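Local coordinates for protein malate synthase (Haloferax volcanii, PDB 5TAO) that catalyses the magnesium-dependent condensation of acetyl-CoA with glyoxylate, followed by hydrolysis of malyl-CoA to malate and CoA, in the glyoxylate cycle, at residues M40-V45 with E76-I81; V47-D52 with H82-W87; L185-E190 with V226-P231. One frame throughout, in Å; residues are numbered along the deposited sequence.

After strand 13-18 and helix 29-36 the chain passes through the loop 40-45 and strand 45-49, makes helix 59-73, and comes back as 76-81 and then 82-87. Contact 1 closes this excursion where strands 45-49 and 80-81 start, and contact 2 closes it again further on, toward the active site. The two cross along the sequence, because their segments alternate, and they touch where Val45 packs on His82 and Ile81 on Pro48. Contact 3 follows later in the chain, closing the loop of helices between strands 183-188 and 226-229. All three reach the one parallel eight-stranded sheet, the TIM barrel of this aldolase family; contacts 2 and 3 both reach the same glyoxylate.

Contact 1: M40-V45 with E76-I81; sequences MQAPDV and EFPGEI. With NA (sodium ion), chain Q.
Val45 and Glu80 form a parallel bridge, their CA atoms 5.0 Å apart, where strands 45-49 and 80-81 begin. One of its bonds is Glu80 N to Asp44 O, 3.0 Å and almost straight (167° at the hydrogen); the backbone of Trp46 bonds Glu80 on the next step, and Val45 CA adds a C-H...O contact of 3.4 Å to Glu80 O. Before the bridge the contact turns apolar. Phe77 has its CG anti to the backbone N (chi1 -166°), which carries the ring to Pro43: CZ meets Pro43 CG at 4.0 Å, with the proline carbon in the ring plane at its edge. Pro78 CD lies over the rim of one face, and Pro78 CG touches Ala42 CB at 3.9 Å. Val45 and Glu80 point to the same side of the sheet; the extended Glu80 chain ends on His82 through OE1. The carboxylate of Asp44 forms salt bridges with Arg8, Arg12 and Arg409 of the second subunit. Pro78 O binds the sodium ion at 2.2 Å, and Asn408 O of the second subunit is a further ligand. A proline-rich apolar patch thus packs the turn, while the carbonyl of Pro78 and the carboxylate of Asp44 meet cations, partly across the subunit boundary.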
loop_
_atom_site.group_PDB
_atom_site.type_symbol
_atom_site.label_atom_id
_atom_site.label_comp_id
_atom_site.label_asym_id
_atom_site.label_seq_id
_atom_site.Cartn_x
_atom_site.Cartn_y
_atom_site.Cartn_z
ATOM N N MET A 40 -3.163 4.834 -46.977
ATOM C CA MET A 40 -3.328 5.890 -46.030
ATOM C C MET A 40 -4.726 5.923 -45.473
ATOM O O MET A 40 -4.955 6.526 -44.407
ATOM C CB MET A 40 -2.973 7.248 -46.659
ATOM C CG MET A 40 -1.481 7.466 -46.789
ATOM S SD MET A 40 -0.546 7.501 -45.228
ATOM C CE MET A 40 -1.064 9.122 -44.697
ATOM N N GLN A 41 -5.686 5.313 -46.165
ATOM C CA GLN A 41 -7.087 5.283 -45.689
ATOM C C GLN A 41 -7.325 4.169 -44.663
ATOM O O GLN A 41 -8.405 4.052 -44.115
ATOM C CB GLN A 41 -8.062 4.966 -46.832
ATOM C CG GLN A 41 -8.256 6.011 -47.916
ATOM C CD GLN A 41 -9.459 5.653 -48.777
ATOM O OE1 GLN A 41 -9.648 4.489 -49.172
ATOM N NE2 GLN A 41 -10.320 6.631 -49.001
ATOM N N ALA A 42 -6.352 3.289 -44.496
ATOM C CA ALA A 42 -6.500 2.175 -43.555
ATOM C C ALA A 42 -5.766 2.450 -42.220
ATOM O O ALA A 42 -4.628 2.915 -42.230
ATOM C CB ALA A 42 -5.984 0.914 -44.182
ATOM N N PRO A 43 -6.442 2.155 -41.069
ATOM C CA PRO A 43 -5.945 2.547 -39.704
ATOM C C PRO A 43 -4.824 1.666 -39.202
ATOM O O PRO A 43 -4.747 0.490 -39.554
ATOM C CB PRO A 43 -7.206 2.419 -38.836
ATOM C CG PRO A 43 -8.009 1.342 -39.497
ATOM C CD PRO A 43 -7.812 1.650 -40.994
ATOM N N ASP A 44 -3.932 2.204 -38.377
ATOM C CA ASP A 44 -2.991 1.379 -37.719
ATOM C C ASP A 44 -3.736 0.367 -36.861
ATOM O O ASP A 44 -3.373 -0.802 -36.799
ATOM C CB ASP A 44 -2.037 2.227 -36.924
ATOM C CG ASP A 44 -1.015 2.908 -37.800
ATOM O OD1 ASP A 44 -0.671 2.376 -38.899
ATOM O OD2 ASP A 44 -0.469 3.914 -37.350
ATOM N N VAL A 45 -4.850 0.786 -36.295
ATOM C CA VAL A 45 -5.645 -0.081 -35.479
ATOM C C VAL A 45 -7.076 0.042 -35.874
ATOM O O VAL A 45 -7.671 1.134 -35.828
ATOM C CB VAL A 45 -5.452 0.299 -33.980
ATOM C CG1 VAL A 45 -6.436 -0.458 -33.145
ATOM C CG2 VAL A 45 -4.052 -0.060 -33.572
ATOM N N GLU A 76 -6.019 -10.239 -44.784
ATOM C CA GLU A 76 -5.460 -9.288 -45.759
ATOM C C GLU A 76 -5.363 -7.868 -45.157
ATOM O O GLU A 76 -4.705 -6.963 -45.721
ATOM C CB GLU A 76 -6.415 -9.261 -46.979
ATOM C CG GLU A 76 -6.618 -10.639 -47.655
ATOM C CD GLU A 76 -5.292 -11.160 -48.154
ATOM O OE1 GLU A 76 -4.347 -10.326 -48.182
ATOM O OE2 GLU A 76 -5.160 -12.357 -48.457
ATOM N N PHE A 77 -6.041 -7.677 -44.022
ATOM C CA PHE A 77 -6.090 -6.356 -43.389
ATOM C C PHE A 77 -4.660 -5.945 -43.020
ATOM O O PHE A 77 -3.956 -6.695 -42.396
ATOM C CB PHE A 77 -7.065 -6.331 -42.214
ATOM C CG PHE A 77 -7.390 -4.960 -41.763
ATOM C CD1 PHE A 77 -8.236 -4.183 -42.497
ATOM C CD2 PHE A 77 -6.756 -4.399 -40.656
ATOM C CE1 PHE A 77 -8.519 -2.879 -42.115
ATOM C CE2 PHE A 77 -7.005 -3.081 -40.294
ATOM C CZ PHE A 77 -7.909 -2.324 -41.004
ATOM N N PRO A 78 -4.220 -4.752 -43.468
ATOM C CA PRO A 78 -2.877 -4.272 -43.324
ATOM C C PRO A 78 -2.486 -3.754 -41.890
ATOM O O PRO A 78 -1.298 -3.727 -41.532
ATOM C CB PRO A 78 -2.840 -3.134 -44.313
ATOM C CG PRO A 78 -4.192 -2.602 -44.339
ATOM C CD PRO A 78 -5.092 -3.732 -44.085
ATOM N N GLY A 79 -3.461 -3.316 -41.149
ATOM C CA GLY A 79 -3.267 -2.902 -39.743
ATOM C C GLY A 79 -3.609 -4.021 -38.770
ATOM O O GLY A 79 -3.671 -5.172 -39.148
ATOM N N GLU A 80 -3.814 -3.678 -37.493
ATOM C CA GLU A 80 -4.039 -4.679 -36.479
ATOM C C GLU A 80 -5.452 -4.524 -36.149
ATOM O O GLU A 80 -5.980 -3.428 -36.175
ATOM C CB GLU A 80 -3.242 -4.384 -35.213
ATOM C CG GLU A 80 -1.734 -4.650 -35.262
ATOM C CD GLU A 80 -1.095 -4.522 -33.842
ATOM O OE1 GLU A 80 -1.823 -4.387 -32.806
ATOM O OE2 GLU A 80 0.144 -4.559 -33.742
ATOM N N ILE A 81 -6.076 -5.625 -35.807
ATOM C CA ILE A 81 -7.469 -5.641 -35.492
ATOM C C ILE A 81 -7.766 -5.886 -33.950
ATOM O O ILE A 81 -7.431 -6.899 -33.371
ATOM C CB ILE A 81 -8.146 -6.710 -36.327
ATOM C CG1 ILE A 81 -7.736 -6.581 -37.841
ATOM C CG2 ILE A 81 -9.634 -6.619 -36.182
ATOM C CD1 ILE A 81 -8.402 -7.596 -38.722
HETATM NA NA NA Q . 0.672 -4.582 -41.115
HETATM O O HOH W 1 0.302 -3.626 -38.403
#

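Contact 2: V47-D52 with H82-W87; sequences VPDNED and HPRMVW. With GLV (glyoxylic acid), chain E; GLV (glyoxylic acid), chain C.
Arg84 lies alongside Asp49, the two side chains pointing the same way, and carries the carboxylate of Glu51 over one face of its guanidinium. Its chain leaves the backbone extended and bends at chi3 (76°), laying the NE edge against Asp49. There the grip is two-pronged: NE reaches Asp49 OD1 at 2.7 Å, nearly straight at 175°, and NH2 reaches OD2, also at 2.7 Å. The two groups are not coplanar, their planes standing 45° apart; NH2 comes from the syn side but tilted out of the carboxylate plane, and NE from above it. On the opposite face of that carboxylate, Glu51 N bonds to OD1 in an Asx turn, while OD2 also takes the backbone N of Ala53. Glu51 OE1 sits over the centre of the guanidinium, 3.1 Å above its plane, a charge contact with no N-H aimed at it. Further back, Val47 CG1 packs on Arg84 CB at 3.6 Å. The backbones are tied by Arg84 N to Pro48 O and Asn50 N to Arg84 O, both 2.9 Å. A water accepts from Asn50 ND2 and Val86 N, while Asn50 OD1 is bonded to Thr19; a second water joins Glu51 OE2 to Trp87 O. Asp52, a magnesium ligand of the enzyme, has a lead ion beside it here. Glu51 also reaches the glyoxylate of chain E, its OE2 2.6 Å from O3. Asp49 is the second-shell residue: with NE and NH2 held by it, the guanidinium of Arg84, which binds glyoxylate and acetyl-CoA, cannot easily rotate, and NH1 donates a hydrogen bond to O3 of the glyoxylate of chain C, 3.1 Å away.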
loop_
_atom_site.group_PDB
_atom_site.type_symbol
_atom_site.label_atom_id
_atom_site.label_comp_id
_atom_site.label_asym_id
_atom_site.label_seq_id
_atom_site.Cartn_x
_atom_site.Cartn_y
_atom_site.Cartn_z
ATOM N N VAL A 47 -10.916 -1.144 -35.144
ATOM C CA VAL A 47 -11.732 -1.528 -34.026
ATOM C C VAL A 47 -13.157 -1.731 -34.482
ATOM O O VAL A 47 -13.927 -0.788 -34.481
ATOM C CB VAL A 47 -11.769 -0.395 -32.936
ATOM C CG1 VAL A 47 -12.671 -0.728 -31.764
ATOM C CG2 VAL A 47 -10.353 -0.022 -32.476
ATOM N N PRO A 48 -13.519 -2.966 -34.899
ATOM C CA PRO A 48 -14.903 -3.367 -34.986
ATOM C C PRO A 48 -15.529 -3.162 -33.673
ATOM O O PRO A 48 -15.108 -3.824 -32.697
ATOM C CB PRO A 48 -14.803 -4.869 -35.270
ATOM C CG PRO A 48 -13.658 -4.941 -36.132
ATOM C CD PRO A 48 -12.671 -4.011 -35.484
ATOM N N ASP A 49 -16.524 -2.292 -33.634
ATOM C CA ASP A 49 -17.064 -1.771 -32.428
ATOM C C ASP A 49 -18.403 -2.263 -31.954
ATOM O O ASP A 49 -19.407 -1.636 -32.245
ATOM C CB ASP A 49 -17.108 -0.230 -32.511
ATOM C CG ASP A 49 -17.476 0.435 -31.151
ATOM O OD1 ASP A 49 -17.437 -0.263 -30.126
ATOM O OD2 ASP A 49 -17.808 1.621 -31.092
ATOM N N ASN A 50 -18.412 -3.289 -31.095
ATOM C CA ASN A 50 -19.623 -3.836 -30.514
ATOM C C ASN A 50 -20.263 -3.152 -29.296
ATOM O O ASN A 50 -21.184 -3.683 -28.700
ATOM C CB ASN A 50 -19.429 -5.321 -30.181
ATOM C CG ASN A 50 -20.667 -6.142 -30.507
ATOM O OD1 ASN A 50 -21.304 -5.910 -31.546
ATOM N ND2 ASN A 50 -21.003 -7.101 -29.662
ATOM N N GLU A 51 -19.778 -1.970 -28.942
ATOM C CA GLU A 51 -20.282 -1.189 -27.836
ATOM C C GLU A 51 -20.901 0.065 -28.414
ATOM O O GLU A 51 -21.902 -0.052 -29.084
ATOM C CB GLU A 51 -19.164 -0.865 -26.808
ATOM C CG GLU A 51 -19.702 -0.311 -25.467
ATOM C CD GLU A 51 -19.091 1.006 -25.041
ATOM O OE1 GLU A 51 -18.464 1.672 -25.890
ATOM O OE2 GLU A 51 -19.203 1.386 -23.836
ATOM N N ASP A 52 -20.364 1.266 -28.201
ATOM C CA ASP A 52 -21.241 2.399 -28.425
ATOM C C ASP A 52 -21.637 2.566 -29.939
ATOM O O ASP A 52 -22.654 3.152 -30.214
ATOM C CB ASP A 52 -20.731 3.776 -27.919
ATOM C CG ASP A 52 -20.437 3.861 -26.387
ATOM O OD1 ASP A 52 -21.067 3.157 -25.621
ATOM O OD2 ASP A 52 -19.600 4.762 -26.045
ATOM N N HIS A 82 -8.486 -4.961 -33.350
ATOM C CA HIS A 82 -8.780 -5.002 -31.913
ATOM C C HIS A 82 -10.207 -4.618 -31.721
ATOM O O HIS A 82 -10.506 -3.488 -31.560
ATOM C CB HIS A 82 -7.920 -4.025 -31.152
ATOM C CG HIS A 82 -6.448 -4.257 -31.249
ATOM N ND1 HIS A 82 -5.694 -4.783 -30.232
ATOM C CD2 HIS A 82 -5.585 -4.023 -32.258
ATOM C CE1 HIS A 82 -4.435 -4.840 -30.594
ATOM N NE2 HIS A 82 -4.337 -4.379 -31.818
ATOM N N PRO A 83 -11.128 -5.572 -31.765
ATOM C CA PRO A 83 -12.507 -5.215 -31.591
ATOM C C PRO A 83 -12.852 -4.703 -30.179
ATOM O O PRO A 83 -12.282 -5.240 -29.199
ATOM C CB PRO A 83 -13.211 -6.538 -31.748
ATOM C CG PRO A 83 -12.325 -7.391 -32.480
ATOM C CD PRO A 83 -10.970 -6.999 -32.003
ATOM N N ARG A 84 -13.833 -3.803 -30.072
ATOM C CA ARG A 84 -14.265 -3.298 -28.816
ATOM C C ARG A 84 -15.471 -4.056 -28.376
ATOM O O ARG A 84 -16.465 -4.147 -29.110
ATOM C CB ARG A 84 -14.535 -1.808 -28.818
ATOM C CG ARG A 84 -15.140 -1.330 -27.523
ATOM C CD ARG A 84 -15.053 0.165 -27.336
ATOM N NE ARG A 84 -16.000 0.923 -28.136
ATOM C CZ ARG A 84 -16.245 2.225 -27.982
ATOM N NH1 ARG A 84 -15.723 2.948 -26.981
ATOM N NH2 ARG A 84 -17.080 2.816 -28.772
ATOM N N MET A 85 -15.383 -4.612 -27.165
ATOM C CA MET A 85 -16.462 -5.349 -26.516
ATOM C C MET A 85 -17.230 -4.487 -25.568
ATOM O O MET A 85 -16.791 -3.401 -25.249
ATOM C CB MET A 85 -15.861 -6.490 -25.713
ATOM C CG MET A 85 -15.028 -7.450 -26.499
ATOM S SD MET A 85 -16.059 -8.531 -27.493
ATOM C CE MET A 85 -16.030 -7.689 -29.097
ATOM N N VAL A 86 -18.398 -4.932 -25.108
ATOM C CA VAL A 86 -19.080 -4.207 -24.072
ATOM C C VAL A 86 -18.386 -4.461 -22.660
ATOM O O VAL A 86 -17.766 -5.517 -22.427
ATOM C CB VAL A 86 -20.583 -4.556 -23.961
ATOM C CG1 VAL A 86 -21.314 -4.036 -25.173
ATOM C CG2 VAL A 86 -20.826 -6.070 -23.716
ATOM N N TRP A 87 -18.496 -3.499 -21.783
ATOM C CA TRP A 87 -17.918 -3.601 -20.421
ATOM C C TRP A 87 -18.480 -2.471 -19.621
ATOM O O TRP A 87 -18.821 -1.411 -20.150
ATOM C CB TRP A 87 -16.380 -3.537 -20.509
ATOM C CG TRP A 87 -15.711 -3.764 -19.121
ATOM C CD1 TRP A 87 -15.442 -2.819 -18.182
ATOM C CD2 TRP A 87 -15.371 -5.016 -18.556
ATOM N NE1 TRP A 87 -14.871 -3.399 -17.083
ATOM C CE2 TRP A 87 -14.781 -4.747 -17.280
ATOM C CE3 TRP A 87 -15.449 -6.328 -19.016
ATOM C CZ2 TRP A 87 -14.333 -5.740 -16.442
ATOM C CZ3 TRP A 87 -14.996 -7.341 -18.221
ATOM C CH2 TRP A 87 -14.492 -7.055 -16.887
HETATM C C1 GLV E . -22.133 4.193 -21.814
HETATM O O1 GLV E . -22.030 3.248 -21.021
HETATM C C2 GLV E . -21.187 4.379 -22.951
HETATM O O2 GLV E . -21.453 5.343 -23.731
HETATM O O3 GLV E . -20.157 3.678 -23.147
HETATM C C1 GLV C . -16.270 7.646 -26.218
HETATM O O1 GLV C . -16.117 7.941 -25.008
HETATM C C2 GLV C . -16.924 6.386 -26.703
HETATM O O2 GLV C . -17.338 6.221 -27.911
HETATM O O3 GLV C . -17.131 5.488 -25.861
HETATM O O HOH W 2 -19.470 -7.146 -26.906
HETATM O O HOH W 3 -20.016 -0.556 -22.382
#

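Contact 3: L185-E190 with V226-P231; sequences LLVDGE and VAVDGP. With GLV (glyoxylic acid), chain C.
Leu185 starts with CB 3.9 Å from Val226 O; with CG set beside its own backbone N (chi1 -52°), the fork swings over to the neighbouring strand. CD2 goes deepest, 3.5 Å from Val226 CB and also against Val228 CG2, while CD1 rests on that same CG2 at 4.2 Å. One step along on this side of the sheet, Val187 lies beside Val228, CG2 touching its CB. The backbones beneath run parallel, 21° apart, and are joined in sequence by Leu186 N to Val226 O, Val228 N to Leu186 O and Asp188 N to Val228 O, the last at 2.9 Å. Toward the C-terminal ends of the strands the contact becomes acidic. Glu190, bent at chi2 (92°), turns its carboxylate back to Asp229, crossing it at about a right angle. Glu190 OE2 and Asp229 OD1 are only 2.5 Å apart, close enough that one of the acids probably holds a proton. Gly230 N gives weak bonds to both Asp229 OD1 and Glu190 OE1, and a water bridges OE1 to Pro231 O. The other oxygen of Asp229 is satisfied by Arg244 and Asn248. Gly189, at the N-cap of helix 190-197, brings its CA to 3.3 Å from O1 of the bound glyoxylate. The pair of strands and the helices between them form a beta-alpha-beta crossover of the barrel. Strand 152-157 flanks 183-188 and strand 255-258 flanks 226-229; Asp188 faces helix 210-223, bonding Thr216, whereas Val187 packs between Ile156 and Trp257 of the flanking strands.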
loop_
_atom_site.group_PDB
_atom_site.type_symbol
_atom_site.label_atom_id
_atom_site.label_comp_id
_atom_site.label_asym_id
_atom_site.label_seq_id
_atom_site.Cartn_x
_atom_site.Cartn_y
_atom_site.Cartn_z
ATOM N N LEU A 185 -2.972 -0.226 -25.555
ATOM C CA LEU A 185 -3.386 1.151 -25.651
ATOM C C LEU A 185 -4.189 1.676 -24.470
ATOM O O LEU A 185 -5.102 1.014 -23.968
ATOM C CB LEU A 185 -4.262 1.406 -26.895
ATOM C CG LEU A 185 -3.714 0.952 -28.212
ATOM C CD1 LEU A 185 -4.799 1.214 -29.239
ATOM C CD2 LEU A 185 -2.394 1.658 -28.562
ATOM N N LEU A 186 -3.915 2.938 -24.134
ATOM C CA LEU A 186 -4.713 3.691 -23.201
ATOM C C LEU A 186 -5.414 4.775 -24.010
ATOM O O LEU A 186 -4.764 5.721 -24.482
ATOM C CB LEU A 186 -3.850 4.291 -22.093
ATOM C CG LEU A 186 -2.925 3.338 -21.322
ATOM C CD1 LEU A 186 -2.199 4.079 -20.178
ATOM C CD2 LEU A 186 -3.632 2.119 -20.786
ATOM N N VAL A 187 -6.735 4.663 -24.156
ATOM C CA VAL A 187 -7.427 5.573 -25.097
ATOM C C VAL A 187 -8.372 6.464 -24.402
ATOM O O VAL A 187 -9.275 5.981 -23.763
ATOM C CB VAL A 187 -8.240 4.740 -26.146
ATOM C CG1 VAL A 187 -8.897 5.627 -27.195
ATOM C CG2 VAL A 187 -7.355 3.713 -26.829
ATOM N N ASP A 188 -8.255 7.772 -24.554
ATOM C CA ASP A 188 -9.224 8.606 -23.955
ATOM C C ASP A 188 -10.614 8.532 -24.610
ATOM O O ASP A 188 -10.733 8.399 -25.798
ATOM C CB ASP A 188 -8.749 10.047 -23.930
ATOM C CG ASP A 188 -7.663 10.275 -22.912
ATOM O OD1 ASP A 188 -7.620 9.486 -21.942
ATOM O OD2 ASP A 188 -6.833 11.200 -23.096
ATOM N N GLY A 189 -11.642 8.611 -23.782
ATOM C CA GLY A 189 -13.018 8.615 -24.186
ATOM C C GLY A 189 -13.709 9.844 -23.672
ATOM O O GLY A 189 -14.511 9.789 -22.778
ATOM N N GLU A 190 -13.437 10.965 -24.291
ATOM C CA GLU A 190 -13.930 12.225 -23.807
ATOM C C GLU A 190 -15.421 12.309 -23.713
ATOM O O GLU A 190 -15.948 12.989 -22.811
ATOM C CB GLU A 190 -13.399 13.387 -24.643
ATOM C CG GLU A 190 -11.998 13.842 -24.305
ATOM C CD GLU A 190 -10.922 13.176 -25.121
ATOM O OE1 GLU A 190 -11.140 12.157 -25.720
ATOM O OE2 GLU A 190 -9.818 13.645 -25.112
ATOM N N VAL A 226 0.639 2.733 -24.997
ATOM C CA VAL A 226 0.593 3.779 -26.018
ATOM C C VAL A 226 -0.645 4.607 -25.846
ATOM O O VAL A 226 -1.696 4.066 -25.815
ATOM C CB VAL A 226 0.601 3.111 -27.433
ATOM C CG1 VAL A 226 0.534 4.161 -28.505
ATOM C CG2 VAL A 226 1.856 2.326 -27.641
ATOM N N ALA A 227 -0.503 5.923 -25.764
ATOM C CA ALA A 227 -1.611 6.819 -25.578
ATOM C C ALA A 227 -2.301 7.274 -26.882
ATOM O O ALA A 227 -1.628 7.706 -27.805
ATOM C CB ALA A 227 -1.121 8.066 -24.856
ATOM N N VAL A 228 -3.637 7.304 -26.855
ATOM C CA VAL A 228 -4.460 7.602 -28.006
ATOM C C VAL A 228 -5.580 8.505 -27.542
ATOM O O VAL A 228 -6.185 8.250 -26.508
ATOM C CB VAL A 228 -5.061 6.333 -28.622
ATOM C CG1 VAL A 228 -5.784 6.664 -29.944
ATOM C CG2 VAL A 228 -4.004 5.320 -28.973
ATOM N N ASP A 229 -5.885 9.548 -28.287
ATOM C CA ASP A 229 -7.007 10.439 -27.909
ATOM C C ASP A 229 -8.328 9.947 -28.434
ATOM O O ASP A 229 -8.386 9.090 -29.341
ATOM C CB ASP A 229 -6.789 11.856 -28.475
ATOM C CG ASP A 229 -7.627 12.893 -27.786
ATOM O OD1 ASP A 229 -8.022 12.652 -26.617
ATOM O OD2 ASP A 229 -7.768 13.981 -28.349
ATOM N N GLY A 230 -9.398 10.567 -27.964
ATOM C CA GLY A 230 -10.751 10.085 -28.261
ATOM C C GLY A 230 -11.348 10.702 -29.552
ATOM O O GLY A 230 -10.713 11.527 -30.173
ATOM N N PRO A 231 -12.617 10.370 -29.863
ATOM C CA PRO A 231 -13.363 10.724 -31.084
ATOM C C PRO A 231 -13.483 12.200 -31.255
ATOM O O PRO A 231 -13.683 12.871 -30.276
ATOM C CB PRO A 231 -14.768 10.123 -30.850
ATOM C CG PRO A 231 -14.646 9.197 -29.716
ATOM C CD PRO A 231 -13.458 9.619 -28.901
HETATM C C1 GLV C . -16.270 7.646 -26.218
HETATM O O1 GLV C . -16.117 7.941 -25.008
HETATM C C2 GLV C . -16.924 6.386 -26.703
HETATM O O2 GLV C . -17.338 6.221 -27.911
HETATM O O3 GLV C . -17.131 5.488 -25.861
HETATM O O HOH W 4 -13.628 12.336 -27.542
#